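Local coordinates for protein Pgp2 (Campylobacter jejuni subsp. jejuni, PDB 6XJ6) that probably trims cell-wall peptidoglycan as an LD-carboxypeptidase and directs helical cell shape, binding peptidoglycan through a pocket on its accessory NTF2-like domain, at residues S253-Y258 / R266-L271; G93-A98 / K146-V151; G14-S19 / Y44-I49; F157-E162 / P240-E245; S190-Y195 / S224-K229. All coordinates share one frame; numbering follows the deposited sequence.

Contact 1 (S253-Y258 / R266-L271)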
# COMPACT_ATOMS: atom_id res chain seq x y z
N SER A 253 -2.30 2.70 6.52
CA SER A 253 -1.59 1.94 7.54
C SER A 253 -1.38 2.82 8.77
O SER A 253 -1.26 4.04 8.67
CB SER A 253 -0.25 1.40 7.02
OG SER A 253 0.63 2.43 6.64
N PHE A 254 -1.35 2.18 9.93
CA PHE A 254 -1.22 2.92 11.17
C PHE A 254 -0.93 1.93 12.29
O PHE A 254 -1.14 0.72 12.13
CB PHE A 254 -2.47 3.74 11.50
CG PHE A 254 -3.75 2.95 11.49
CD1 PHE A 254 -4.26 2.42 12.66
CD2 PHE A 254 -4.44 2.73 10.31
CE1 PHE A 254 -5.44 1.70 12.66
CE2 PHE A 254 -5.62 2.01 10.30
CZ PHE A 254 -6.12 1.50 11.47
N TYR A 255 -0.43 2.46 13.40
CA TYR A 255 -0.27 1.69 14.62
C TYR A 255 -1.52 1.85 15.47
O TYR A 255 -2.07 2.95 15.60
CB TYR A 255 0.92 2.18 15.44
CG TYR A 255 2.28 1.84 14.89
CD1 TYR A 255 3.20 2.84 14.60
CD2 TYR A 255 2.66 0.52 14.69
CE1 TYR A 255 4.46 2.54 14.11
CE2 TYR A 255 3.92 0.21 14.19
CZ TYR A 255 4.81 1.22 13.91
OH TYR A 255 6.06 0.90 13.42
N GLU A 256 -1.95 0.75 16.07
CA GLU A 256 -3.08 0.72 16.99
C GLU A 256 -2.50 0.56 18.38
O GLU A 256 -1.82 -0.43 18.66
CB GLU A 256 -3.97 -0.47 16.65
CG GLU A 256 -5.31 -0.48 17.33
CD GLU A 256 -6.27 -1.43 16.65
OE1 GLU A 256 -6.26 -2.63 16.98
OE2 GLU A 256 -7.02 -0.97 15.76
N ASP A 257 -2.74 1.55 19.25
CA ASP A 257 -2.15 1.59 20.58
C ASP A 257 -3.24 1.49 21.63
O ASP A 257 -4.30 2.11 21.49
CB ASP A 257 -1.35 2.88 20.79
CG ASP A 257 -0.14 2.99 19.87
OD1 ASP A 257 0.56 1.97 19.68
OD2 ASP A 257 0.11 4.09 19.34
N TYR A 258 -2.97 0.73 22.68
CA TYR A 258 -3.94 0.53 23.75
C TYR A 258 -3.19 0.23 25.03
O TYR A 258 -2.27 -0.59 25.04
CB TYR A 258 -4.89 -0.64 23.42
N ARG A 266 1.14 -2.20 21.10
CA ARG A 266 1.15 -1.56 19.80
C ARG A 266 1.06 -2.64 18.74
O ARG A 266 1.85 -3.59 18.74
CB ARG A 266 2.42 -0.72 19.58
CG ARG A 266 2.57 -0.20 18.16
CD ARG A 266 3.61 0.90 18.05
NE ARG A 266 3.08 2.22 18.38
CZ ARG A 266 3.73 3.36 18.19
NH1 ARG A 266 4.95 3.36 17.66
NH2 ARG A 266 3.16 4.52 18.52
N GLY A 267 0.09 -2.51 17.84
CA GLY A 267 -0.08 -3.46 16.76
C GLY A 267 -0.22 -2.74 15.44
O GLY A 267 -0.75 -1.63 15.37
N ASP A 268 0.26 -3.40 14.39
CA ASP A 268 0.20 -2.84 13.04
C ASP A 268 -1.16 -3.11 12.42
O ASP A 268 -1.63 -4.25 12.40
CB ASP A 268 1.27 -3.46 12.15
CG ASP A 268 2.65 -3.39 12.76
OD1 ASP A 268 3.29 -4.45 12.91
OD2 ASP A 268 3.10 -2.28 13.10
N LYS A 269 -1.78 -2.06 11.89
CA LYS A 269 -3.03 -2.16 11.16
C LYS A 269 -2.83 -1.69 9.73
O LYS A 269 -2.08 -0.75 9.47
CB LYS A 269 -4.09 -1.25 11.79
CG LYS A 269 -4.52 -1.65 13.19
CD LYS A 269 -5.44 -2.85 13.20
CE LYS A 269 -6.79 -2.56 12.54
NZ LYS A 269 -7.66 -3.77 12.54
N ILE A 270 -3.52 -2.35 8.79
CA ILE A 270 -3.56 -1.91 7.40
C ILE A 270 -4.98 -2.08 6.89
O ILE A 270 -5.60 -3.12 7.10
CB ILE A 270 -2.59 -2.68 6.48
CG1 ILE A 270 -1.19 -2.79 7.11
CG2 ILE A 270 -2.53 -1.99 5.13
CD1 ILE A 270 -0.22 -3.64 6.30
N LEU A 271 -5.49 -1.04 6.23
CA LEU A 271 -6.74 -1.11 5.50
C LEU A 271 -6.46 -0.86 4.03
O LEU A 271 -5.72 0.06 3.68
CB LEU A 271 -7.73 -0.05 6.00
CG LEU A 271 -8.10 -0.05 7.48
CD1 LEU A 271 -9.02 1.11 7.80
CD2 LEU A 271 -8.75 -1.36 7.88
O HOH W 1 -7.67 -4.66 15.47
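Phe254 with Lys269 and Glu256 with Gly267 form two hydrogen-bonded antiparallel pairs, giving four backbone bonds between strands 253-258 and 266-271. The straightest, from Glu256 N to Gly267 O, measures 2.8 Å with 174° at the hydrogen. Ser253-Ile270, Tyr255-Asp268 and Asp257-Arg266 are the non-hydrogen-bonded pairs.

The charged contact lies on the sheet face of Tyr255 and Asp257. Arg266 grips the carboxylate of Asp257 side-on: NE reaches the syn lone pair of OD1 at 2.8 Å, and NH2 meets OD2 at 3.2 Å. A bend at chi3 (-85°) turns the guanidinium over the Tyr255 ring, where the two planes stack within 3° and Arg266 CZ sits off-centre, 4.2 Å from the ring centroid. Arg266 CD adds a CH-pi contact, 3.7 Å from that centroid. The salt bridge and the stack thus fix the rotation of one flat group.

On the other sheet face, Lys269 CB rests over the Phe254 ring, 3.6 Å from its centroid. The Lys269 chain then runs past the Glu256 carboxylate; a water joins Glu256 OE1 to Lys269 NZ, whose salt bridge is with Glu286.

The two strands are one hairpin of the NTF2-like domain. Strand 232-240 pairs with the other edge of 253-258, while Leu180 and Trp183 of helix 170-188 pack on Phe254 and Leu271.

Contact 2 (G93-A98 / K146-V151)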
# COMPACT_ATOMS: atom_id res chain seq x y z
N GLY A 93 22.26 -9.71 -11.06
CA GLY A 93 23.12 -8.56 -10.91
C GLY A 93 23.78 -8.53 -9.54
O GLY A 93 23.94 -9.56 -8.88
N PRO A 94 24.18 -7.34 -9.09
CA PRO A 94 24.98 -7.27 -7.86
C PRO A 94 24.19 -7.50 -6.58
O PRO A 94 24.77 -7.94 -5.58
CB PRO A 94 25.57 -5.85 -7.90
CG PRO A 94 24.58 -5.07 -8.70
CD PRO A 94 24.02 -6.02 -9.72
N PHE A 95 22.89 -7.23 -6.59
CA PHE A 95 22.06 -7.38 -5.40
C PHE A 95 20.62 -7.08 -5.76
O PHE A 95 20.33 -6.74 -6.92
CB PHE A 95 22.54 -6.47 -4.25
CG PHE A 95 22.87 -5.06 -4.67
CD1 PHE A 95 24.19 -4.65 -4.77
CD2 PHE A 95 21.88 -4.13 -4.93
CE1 PHE A 95 24.52 -3.36 -5.14
CE2 PHE A 95 22.19 -2.83 -5.30
CZ PHE A 95 23.52 -2.44 -5.40
N ALA A 96 19.71 -7.20 -4.80
CA ALA A 96 18.28 -7.13 -5.07
C ALA A 96 17.56 -6.57 -3.86
O ALA A 96 18.11 -6.46 -2.76
CB ALA A 96 17.72 -8.51 -5.42
N PHE A 97 16.29 -6.23 -4.08
CA PHE A 97 15.40 -5.70 -3.06
C PHE A 97 14.04 -6.35 -3.27
O PHE A 97 13.52 -6.33 -4.39
CB PHE A 97 15.24 -4.18 -3.19
CG PHE A 97 16.54 -3.42 -3.22
CD1 PHE A 97 17.30 -3.37 -4.39
CD2 PHE A 97 16.99 -2.74 -2.10
CE1 PHE A 97 18.49 -2.68 -4.43
CE2 PHE A 97 18.19 -2.03 -2.14
CZ PHE A 97 18.94 -2.00 -3.30
N ALA A 98 13.47 -6.91 -2.22
CA ALA A 98 12.22 -7.65 -2.38
C ALA A 98 11.03 -6.75 -2.09
O ALA A 98 11.01 -6.05 -1.08
CB ALA A 98 12.19 -8.87 -1.45
N LYS A 146 23.50 3.70 -7.07
CA LYS A 146 22.78 4.93 -6.73
C LYS A 146 21.41 4.62 -6.16
O LYS A 146 20.99 5.23 -5.17
CB LYS A 146 22.66 5.84 -7.96
CG LYS A 146 21.86 7.12 -7.66
CD LYS A 146 21.82 8.10 -8.83
CE LYS A 146 21.00 9.34 -8.45
NZ LYS A 146 21.01 10.39 -9.51
N PHE A 147 20.69 3.68 -6.77
CA PHE A 147 19.40 3.27 -6.22
C PHE A 147 19.56 2.81 -4.77
O PHE A 147 18.78 3.21 -3.89
CB PHE A 147 18.80 2.16 -7.08
CG PHE A 147 17.48 1.66 -6.58
CD1 PHE A 147 17.41 0.58 -5.72
CD2 PHE A 147 16.30 2.28 -6.95
CE1 PHE A 147 16.20 0.13 -5.23
CE2 PHE A 147 15.09 1.84 -6.49
CZ PHE A 147 15.03 0.75 -5.62
N ALA A 148 20.57 1.98 -4.50
CA ALA A 148 20.77 1.46 -3.15
C ALA A 148 21.05 2.58 -2.16
O ALA A 148 20.54 2.55 -1.04
CB ALA A 148 21.92 0.45 -3.15
N GLN A 149 21.85 3.57 -2.57
CA GLN A 149 22.16 4.68 -1.69
C GLN A 149 20.91 5.49 -1.36
O GLN A 149 20.74 5.96 -0.23
CB GLN A 149 23.21 5.57 -2.34
CG GLN A 149 24.57 4.91 -2.50
CD GLN A 149 25.54 5.74 -3.30
OE1 GLN A 149 25.17 6.78 -3.87
NE2 GLN A 149 26.79 5.30 -3.36
N VAL A 150 20.01 5.65 -2.33
CA VAL A 150 18.82 6.48 -2.12
C VAL A 150 17.83 5.80 -1.18
O VAL A 150 17.13 6.48 -0.43
CB VAL A 150 18.18 6.87 -3.47
CG1 VAL A 150 16.79 7.47 -3.26
CG2 VAL A 150 19.07 7.84 -4.22
N VAL A 151 17.74 4.47 -1.21
CA VAL A 151 16.77 3.76 -0.38
C VAL A 151 17.34 3.29 0.94
O VAL A 151 16.57 2.86 1.82
CB VAL A 151 16.11 2.58 -1.13
CG1 VAL A 151 15.41 3.06 -2.40
CG2 VAL A 151 17.14 1.48 -1.44
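Phe147 O, inside helix 141-151, receives Val151 N at 3.1 Å and, weakly, Val150 N; this last turn of the helix holds Phe147, Ala148 and Val151 toward Phe95 and Phe97. No hydrogen bond crosses between the segments, and what meets is apolar.

Phe97 is the centre of the contact. Phe147 turns its edge to one face of the Phe97 ring, a T-shaped pair with centroids 5.1 Å apart and planes at 76°; the nearest atoms are Phe147 CD1 and Phe97 CE1, at 3.7 Å. Phe147 reaches this place because its CG stands opposite the backbone N (chi1 179°), and Val151 CG1 lies over a face of its ring. Ala148 CB comes to the Phe97 ring at its edge, in plane, 3.9 Å from CZ.

Strand 97-98 is an outer strand of a small three-stranded sheet in the YkuD domain, its Phe97 backbone bonded to Ile118 on strand 117-119. That neighbouring strand carries His119, the predicted proton donor/acceptor, and the side chains of Phe97 and His119 are about 6 Å apart.

Val151 and Phe97 come from opposite directions, CG2 of Val151 stopping 3.7 Å from CE2 of Phe97. Phe95 CE2 lies 3.9 Å from the same Ala148 CB, while Pro94 CG covers one face of the Phe95 ring and Lys84 makes a cation-pi contact with it.

Contact 3 (G14-S19 / Y44-I49)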
# COMPACT_ATOMS: atom_id res chain seq x y z
N GLY A 14 -3.04 21.28 4.29
CA GLY A 14 -2.58 22.55 3.76
C GLY A 14 -2.13 22.43 2.32
O GLY A 14 -2.78 21.78 1.49
N ASP A 15 -1.00 23.05 2.01
CA ASP A 15 -0.46 23.07 0.66
C ASP A 15 0.57 21.97 0.43
O ASP A 15 1.33 22.04 -0.54
CB ASP A 15 0.15 24.44 0.36
CG ASP A 15 -0.89 25.55 0.38
OD1 ASP A 15 -2.07 25.26 0.10
OD2 ASP A 15 -0.52 26.70 0.67
N LYS A 16 0.60 20.96 1.29
CA LYS A 16 1.56 19.87 1.13
C LYS A 16 1.31 19.11 -0.16
O LYS A 16 0.18 18.99 -0.64
CB LYS A 16 1.46 18.91 2.31
CG LYS A 16 1.92 19.53 3.61
CD LYS A 16 1.53 18.70 4.81
CE LYS A 16 1.72 19.47 6.12
NZ LYS A 16 0.93 20.74 6.20
N ASN A 17 2.40 18.60 -0.73
CA ASN A 17 2.31 17.73 -1.90
C ASN A 17 2.01 16.33 -1.40
O ASN A 17 2.90 15.61 -0.93
CB ASN A 17 3.61 17.76 -2.69
CG ASN A 17 3.54 16.93 -3.96
OD1 ASN A 17 2.66 16.08 -4.10
ND2 ASN A 17 4.47 17.17 -4.87
N ILE A 18 0.74 15.94 -1.47
CA ILE A 18 0.29 14.63 -1.03
C ILE A 18 0.02 13.70 -2.21
O ILE A 18 -0.61 12.66 -2.05
CB ILE A 18 -0.91 14.73 -0.08
CG1 ILE A 18 -2.03 15.63 -0.63
CG2 ILE A 18 -0.45 15.26 1.27
CD1 ILE A 18 -2.70 15.15 -1.91
N SER A 19 0.52 14.06 -3.40
CA SER A 19 0.16 13.33 -4.61
C SER A 19 0.62 11.87 -4.58
O SER A 19 0.01 11.02 -5.24
CB SER A 19 0.75 14.04 -5.84
OG SER A 19 2.16 14.07 -5.80
N TYR A 44 9.78 11.90 0.48
CA TYR A 44 8.70 12.71 1.03
C TYR A 44 9.16 13.19 2.40
O TYR A 44 9.49 12.37 3.25
CB TYR A 44 7.44 11.87 1.18
CG TYR A 44 6.27 12.56 1.86
CD1 TYR A 44 6.19 12.64 3.24
CD2 TYR A 44 5.22 13.09 1.12
CE1 TYR A 44 5.12 13.25 3.86
CE2 TYR A 44 4.14 13.69 1.73
CZ TYR A 44 4.09 13.77 3.10
OH TYR A 44 3.02 14.37 3.70
N GLU A 45 9.17 14.51 2.59
CA GLU A 45 9.52 15.13 3.87
C GLU A 45 8.49 16.20 4.16
O GLU A 45 8.52 17.27 3.55
CB GLU A 45 10.93 15.72 3.81
CG GLU A 45 12.01 14.70 3.52
CD GLU A 45 13.39 15.33 3.46
OE1 GLU A 45 13.52 16.53 3.79
OE2 GLU A 45 14.34 14.61 3.08
N ASP A 46 7.55 15.91 5.06
CA ASP A 46 6.53 16.87 5.50
C ASP A 46 5.86 17.55 4.31
O ASP A 46 5.67 18.77 4.28
CB ASP A 46 7.10 17.89 6.49
CG ASP A 46 6.05 18.85 7.03
OD1 ASP A 46 6.24 20.08 6.93
OD2 ASP A 46 5.01 18.36 7.52
N GLY A 47 5.48 16.75 3.32
CA GLY A 47 4.74 17.27 2.19
C GLY A 47 5.58 17.89 1.10
O GLY A 47 5.02 18.45 0.16
N LYS A 48 6.91 17.82 1.21
CA LYS A 48 7.80 18.21 0.14
C LYS A 48 8.31 16.94 -0.54
O LYS A 48 8.82 16.04 0.14
CB LYS A 48 8.98 19.01 0.67
CG LYS A 48 8.60 20.36 1.26
CD LYS A 48 9.08 20.49 2.71
CE LYS A 48 10.60 20.42 2.82
NZ LYS A 48 11.04 20.20 4.23
N ILE A 49 8.18 16.88 -1.86
CA ILE A 49 8.62 15.75 -2.66
C ILE A 49 9.88 16.15 -3.40
O ILE A 49 9.97 17.26 -3.94
CB ILE A 49 7.51 15.32 -3.65
CG1 ILE A 49 6.36 14.65 -2.89
CG2 ILE A 49 8.06 14.41 -4.75
CD1 ILE A 49 6.65 13.24 -2.41
O HOH W 2 6.84 18.95 -3.39
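Lys16 and Asn17 close on Gly47 at the tip of the hairpin formed by strands 38-45 and 48-56. This is the tight part. Asn17 N donates to Gly47 O at 2.8 Å, with 155° at the hydrogen, and lies in the carbonyl plane on a lone pair. Lys16 CB approaches Gly47 CA to 3.7 Å, a fit possible because glycine presents no side chain. Gly47 belongs to a type I' turn from Glu45 to Lys48, and both central residues have positive phi. Beside this bond, Asn17 O meets the edge of the Tyr44 ring, 3.5 Å from CE2, and Gly47 N stands over a face of that ring.

The Asn17 amide is held from its own side. Its CG is anti to the backbone N (chi1 -177°), which directs OD1 to Ser19 N at 3.0 Å, an Asx turn, and to Ser19 OG at 2.7 Å. The other branch, ND2, lies across Ile49 CG1 at 3.7 Å.

The outer side is looser. A water accepts from Ile49 N at 2.9 Å and makes a weak link to Asn17 ND2. Lys16 and the exposed Asp46 pass without pairing: NZ and OD2 remain 4.9 Å apart, and NZ instead serves Glu12 O and Ile13 O at the end of helix 6-13.

The chemistry implies that the segment following the N-terminal helix is joined to the hairpin of the catalytic domain mainly by one direct hydrogen bond and by close packing on Gly47, Tyr44 and Ile49, with charge attraction probably minor.

Contact 4 (F157-E162 / P240-E245); sequences FVMTEE and PYPNLE
Met159, Pro240 and Pro242 form the apolar part of this junction. The Met159 side chain is fully extended, with CG anti to the backbone N (chi1 179°), and crosses both proline rings at about a right angle: CE touches Pro240 CG at 3.7 Å, and CG lies 3.9 Å from Pro242 CG. Leu244 CD2 presses on Glu162 CB at 3.4 Å, and its CD1 lies against the bent glutamate chain.

Backbone takes part through Thr160 O, 3.4 Å from Pro242 CB.

No hydrogen bond spans the two segments; each has its own, and Tyr241 OH bonds Asn103 ND2 of the catalytic domain. In loop 240-245, Asn243 ND2 donates to Tyr241 O at 3.2 Å, while OD1 accepts from Glu245 N at 3.0 Å, an Asx turn within the loop. On the strand side, Glu161 pairs with Arg167, and Glu162 takes Gly64 N and Lys34.

Strand 156-161 belongs to the catalytic domain's mixed sheet and the loop to the NTF2-like domain, so this is an interdomain contact. Between them apolar packing of Met159, the prolines and Leu244 carries the contact; the Glu161 and Glu162 carboxylates are engaged elsewhere, and Pro240 O is buried without a partner.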
# COMPACT_ATOMS: atom_id res chain seq x y z
N PHE A 157 8.40 2.59 0.22
CA PHE A 157 7.22 2.02 -0.40
C PHE A 157 7.42 1.85 -1.90
O PHE A 157 8.29 2.48 -2.52
CB PHE A 157 6.00 2.91 -0.12
CG PHE A 157 5.64 2.98 1.32
CD1 PHE A 157 5.17 1.85 1.97
CD2 PHE A 157 5.77 4.15 2.04
CE1 PHE A 157 4.85 1.89 3.30
CE2 PHE A 157 5.44 4.20 3.37
CZ PHE A 157 4.98 3.08 4.01
N VAL A 158 6.58 0.99 -2.48
CA VAL A 158 6.64 0.61 -3.88
C VAL A 158 5.27 0.88 -4.46
O VAL A 158 4.28 0.29 -4.01
CB VAL A 158 7.02 -0.87 -4.02
CG1 VAL A 158 6.87 -1.37 -5.46
CG2 VAL A 158 8.44 -1.08 -3.52
N MET A 159 5.21 1.76 -5.45
CA MET A 159 3.97 2.14 -6.09
C MET A 159 4.14 1.84 -7.57
O MET A 159 4.98 2.44 -8.24
CB MET A 159 3.70 3.63 -5.84
CG MET A 159 2.45 4.16 -6.49
SD MET A 159 2.17 5.86 -5.98
CE MET A 159 0.88 6.33 -7.13
N THR A 160 3.38 0.86 -8.07
CA THR A 160 3.52 0.41 -9.45
C THR A 160 2.22 0.64 -10.20
O THR A 160 1.18 0.10 -9.82
CB THR A 160 3.95 -1.05 -9.50
OG1 THR A 160 5.18 -1.16 -8.78
CG2 THR A 160 4.16 -1.49 -10.94
N GLU A 161 2.31 1.44 -11.25
CA GLU A 161 1.21 1.76 -12.15
C GLU A 161 1.28 0.89 -13.39
O GLU A 161 2.36 0.51 -13.85
CB GLU A 161 1.32 3.22 -12.61
CG GLU A 161 1.30 4.23 -11.51
CD GLU A 161 1.60 5.63 -11.98
OE1 GLU A 161 2.35 5.82 -12.96
OE2 GLU A 161 1.09 6.58 -11.34
N GLU A 162 0.11 0.62 -13.97
CA GLU A 162 0.06 -0.08 -15.24
C GLU A 162 0.26 0.88 -16.40
O GLU A 162 1.16 0.71 -17.23
CB GLU A 162 -1.29 -0.79 -15.39
CG GLU A 162 -1.47 -1.56 -16.68
CD GLU A 162 -0.75 -2.89 -16.68
OE1 GLU A 162 -0.80 -3.55 -17.74
OE2 GLU A 162 -0.16 -3.26 -15.65
N PRO A 240 -2.07 6.43 -2.33
CA PRO A 240 -2.90 6.04 -3.47
C PRO A 240 -2.52 4.64 -3.94
O PRO A 240 -1.36 4.25 -3.86
CB PRO A 240 -2.55 7.10 -4.53
CG PRO A 240 -1.16 7.48 -4.21
CD PRO A 240 -1.07 7.44 -2.70
N TYR A 241 -3.52 3.91 -4.42
CA TYR A 241 -3.37 2.49 -4.73
C TYR A 241 -3.71 2.24 -6.19
O TYR A 241 -4.90 2.14 -6.55
CB TYR A 241 -4.27 1.64 -3.82
CG TYR A 241 -3.88 0.18 -3.82
CD1 TYR A 241 -4.31 -0.67 -4.83
CD2 TYR A 241 -3.04 -0.35 -2.85
CE1 TYR A 241 -3.95 -1.99 -4.85
CE2 TYR A 241 -2.67 -1.67 -2.86
CZ TYR A 241 -3.12 -2.49 -3.87
OH TYR A 241 -2.76 -3.82 -3.92
N PRO A 242 -2.71 2.14 -7.07
CA PRO A 242 -3.01 1.89 -8.49
C PRO A 242 -3.73 0.57 -8.68
O PRO A 242 -3.43 -0.41 -8.01
CB PRO A 242 -1.63 1.86 -9.15
CG PRO A 242 -0.74 2.65 -8.22
CD PRO A 242 -1.27 2.35 -6.85
N ASN A 243 -4.67 0.56 -9.61
CA ASN A 243 -5.42 -0.65 -9.90
C ASN A 243 -5.95 -0.60 -11.32
O ASN A 243 -6.00 0.47 -11.94
CB ASN A 243 -6.57 -0.83 -8.90
CG ASN A 243 -7.61 0.24 -9.04
OD1 ASN A 243 -8.57 0.09 -9.79
ND2 ASN A 243 -7.42 1.35 -8.34
N LEU A 244 -6.34 -1.76 -11.82
CA LEU A 244 -6.89 -1.89 -13.17
C LEU A 244 -8.39 -2.11 -13.16
O LEU A 244 -8.94 -2.68 -14.10
CB LEU A 244 -6.19 -3.03 -13.91
CG LEU A 244 -4.73 -2.73 -14.22
CD1 LEU A 244 -4.09 -3.88 -14.98
CD2 LEU A 244 -4.62 -1.45 -15.03
N GLU A 245 -9.07 -1.68 -12.10
CA GLU A 245 -10.51 -1.86 -11.97
C GLU A 245 -11.25 -0.53 -12.00
O GLU A 245 -12.44 -0.49 -11.66
CB GLU A 245 -10.83 -2.61 -10.67
CG GLU A 245 -10.17 -3.97 -10.56
CD GLU A 245 -11.17 -5.09 -10.46
OE1 GLU A 245 -12.09 -5.15 -11.31
OE2 GLU A 245 -11.06 -5.91 -9.52

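Contact 5 (S190-Y195 / S224-K229)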
# COMPACT_ATOMS: atom_id res chain seq x y z
N SER A 190 -18.82 0.35 20.19
CA SER A 190 -19.55 -0.87 19.87
C SER A 190 -20.82 -0.55 19.09
O SER A 190 -21.87 -1.17 19.28
CB SER A 190 -19.86 -1.68 21.14
OG SER A 190 -18.66 -2.11 21.76
N ASP A 191 -20.72 0.43 18.20
CA ASP A 191 -21.83 0.86 17.34
C ASP A 191 -21.76 0.03 16.07
O ASP A 191 -21.11 0.39 15.09
CB ASP A 191 -21.69 2.35 17.04
CG ASP A 191 -22.76 2.87 16.10
OD1 ASP A 191 -23.62 2.09 15.66
OD2 ASP A 191 -22.74 4.08 15.79
N THR A 192 -22.45 -1.11 16.09
CA THR A 192 -22.33 -2.09 15.01
C THR A 192 -22.73 -1.49 13.66
O THR A 192 -22.01 -1.66 12.67
CB THR A 192 -23.20 -3.31 15.33
OG1 THR A 192 -22.95 -3.74 16.67
CG2 THR A 192 -22.89 -4.45 14.37
N ASN A 193 -23.87 -0.81 13.61
CA ASN A 193 -24.39 -0.36 12.32
C ASN A 193 -23.46 0.65 11.66
O ASN A 193 -23.17 0.56 10.47
CB ASN A 193 -25.80 0.21 12.49
CG ASN A 193 -26.82 -0.86 12.82
OD1 ASN A 193 -26.56 -2.05 12.62
ND2 ASN A 193 -27.97 -0.46 13.33
N THR A 194 -22.97 1.64 12.43
CA THR A 194 -22.03 2.60 11.86
C THR A 194 -20.74 1.90 11.44
O THR A 194 -20.20 2.17 10.36
CB THR A 194 -21.75 3.72 12.86
OG1 THR A 194 -22.98 4.36 13.21
CG2 THR A 194 -20.80 4.75 12.25
N TYR A 195 -20.22 1.02 12.29
CA TYR A 195 -19.00 0.29 11.98
C TYR A 195 -19.14 -0.47 10.66
O TYR A 195 -18.28 -0.35 9.77
CB TYR A 195 -18.69 -0.67 13.14
CG TYR A 195 -17.56 -1.65 12.93
CD1 TYR A 195 -17.83 -2.96 12.57
CD2 TYR A 195 -16.23 -1.28 13.15
CE1 TYR A 195 -16.81 -3.88 12.41
CE2 TYR A 195 -15.20 -2.20 12.99
CZ TYR A 195 -15.50 -3.49 12.62
OH TYR A 195 -14.49 -4.42 12.45
N SER A 224 -21.66 -6.90 21.28
CA SER A 224 -22.68 -6.97 22.32
C SER A 224 -22.07 -7.01 23.72
O SER A 224 -22.79 -6.76 24.70
CB SER A 224 -23.58 -8.19 22.11
OG SER A 224 -22.92 -9.37 22.54
N ARG A 225 -20.78 -7.33 23.84
CA ARG A 225 -20.12 -7.20 25.13
C ARG A 225 -20.21 -5.77 25.65
O ARG A 225 -20.17 -5.55 26.86
CB ARG A 225 -18.65 -7.61 25.01
CG ARG A 225 -18.41 -9.01 24.52
CD ARG A 225 -17.60 -9.81 25.53
NE ARG A 225 -17.53 -11.23 25.20
CZ ARG A 225 -17.08 -12.17 26.03
NH1 ARG A 225 -16.66 -11.84 27.24
NH2 ARG A 225 -17.05 -13.44 25.64
N LYS A 226 -20.34 -4.80 24.74
CA LYS A 226 -20.40 -3.38 25.10
C LYS A 226 -19.26 -3.03 26.06
O LYS A 226 -19.46 -2.41 27.11
CB LYS A 226 -21.76 -3.00 25.68
CG LYS A 226 -22.94 -3.27 24.74
CD LYS A 226 -22.78 -2.56 23.39
CE LYS A 226 -23.92 -2.89 22.44
NZ LYS A 226 -23.47 -2.88 21.01
N GLU A 227 -18.05 -3.44 25.68
CA GLU A 227 -16.87 -3.18 26.50
C GLU A 227 -16.47 -1.72 26.39
O GLU A 227 -16.61 -1.08 25.34
CB GLU A 227 -15.71 -4.04 26.02
CG GLU A 227 -15.93 -5.54 26.16
CD GLU A 227 -15.76 -6.02 27.59
OE1 GLU A 227 -16.31 -7.08 27.93
OE2 GLU A 227 -15.08 -5.32 28.38
N ASP A 228 -15.96 -1.17 27.49
CA ASP A 228 -15.36 0.15 27.47
C ASP A 228 -13.96 0.04 26.89
O ASP A 228 -13.10 -0.67 27.44
CB ASP A 228 -15.31 0.73 28.89
CG ASP A 228 -16.68 1.13 29.40
OD1 ASP A 228 -17.52 1.57 28.58
OD2 ASP A 228 -16.93 0.99 30.61
N LYS A 229 -13.73 0.72 25.77
CA LYS A 229 -12.49 0.59 25.02
C LYS A 229 -11.80 1.95 24.95
O LYS A 229 -12.44 3.00 24.91
CB LYS A 229 -12.79 0.12 23.59
CG LYS A 229 -13.78 -1.04 23.51
CD LYS A 229 -14.17 -1.36 22.07
CE LYS A 229 -15.29 -2.39 22.03
NZ LYS A 229 -15.75 -2.68 20.63
O HOH W 3 -17.57 -4.46 22.81
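Ser190 receives three residues of the loop 224-229, taken here in sequence order. Lys226 comes first, at positive phi just after a helix. Its chain bends at chi2 (-57°) and again at chi4, bringing CD past Ser190 CB at 3.8 Å and NZ to Ser190 O, to which it donates at 2.9 Å in the carbonyl plane; the same NZ has a weak bond to Phe223 O. Glu227 contributes its backbone: a water lies 3.1 Å from Glu227 N, whose hydrogen it accepts, and 2.8 Å from Ser190 OG. Lys229 follows, extended beyond CG, and brings NZ to 3.2 Å from Ser190 OG. NZ also bonds Trp187 O, and the ammonium makes cation-pi contacts with Trp187 and Phe223.

Ser190 itself closes a Schellman motif at the end of helix 170-188. Directly after it, Asp191 caps the next helix, with OD2 taking Thr194 OG1 at 2.6 Å and OD1 a weak bond from Thr194 N.

The loop therefore meets the link between two helices of the NTF2-like domain. Helix 212-223 covers this link through Phe223, which touches Ser190 and Thr192 and pairs edge-to-face with Tyr195, and the chain runs on from Lys229 into strand 232-240.

How the contacts relate
Contacts 2 and 3 involve the catalytic domain of an elongated chain, contacts 1 and 5 lie in the NTF2-like domain; contact 4 is centred about 8 Å from the chain's centre. Contacts 2 and 5 lie on opposite sides of it, centres about 47 Å apart; contacts 1 and 5 have centres about 19 Å apart. Contacts 3 and 4 reach one mixed sheet and touch (Ser19 O to Pro240 CG, 3.9 Å). In sequence, contact 3 closes first, then contact 2, whose helix 141-151 is followed by strand 156-161 of contact 4; contact 5 falls between the segments of contact 4, and contact 1 comes last. Contact 4 is thus where, among these five, catalytic and accessory domains meet.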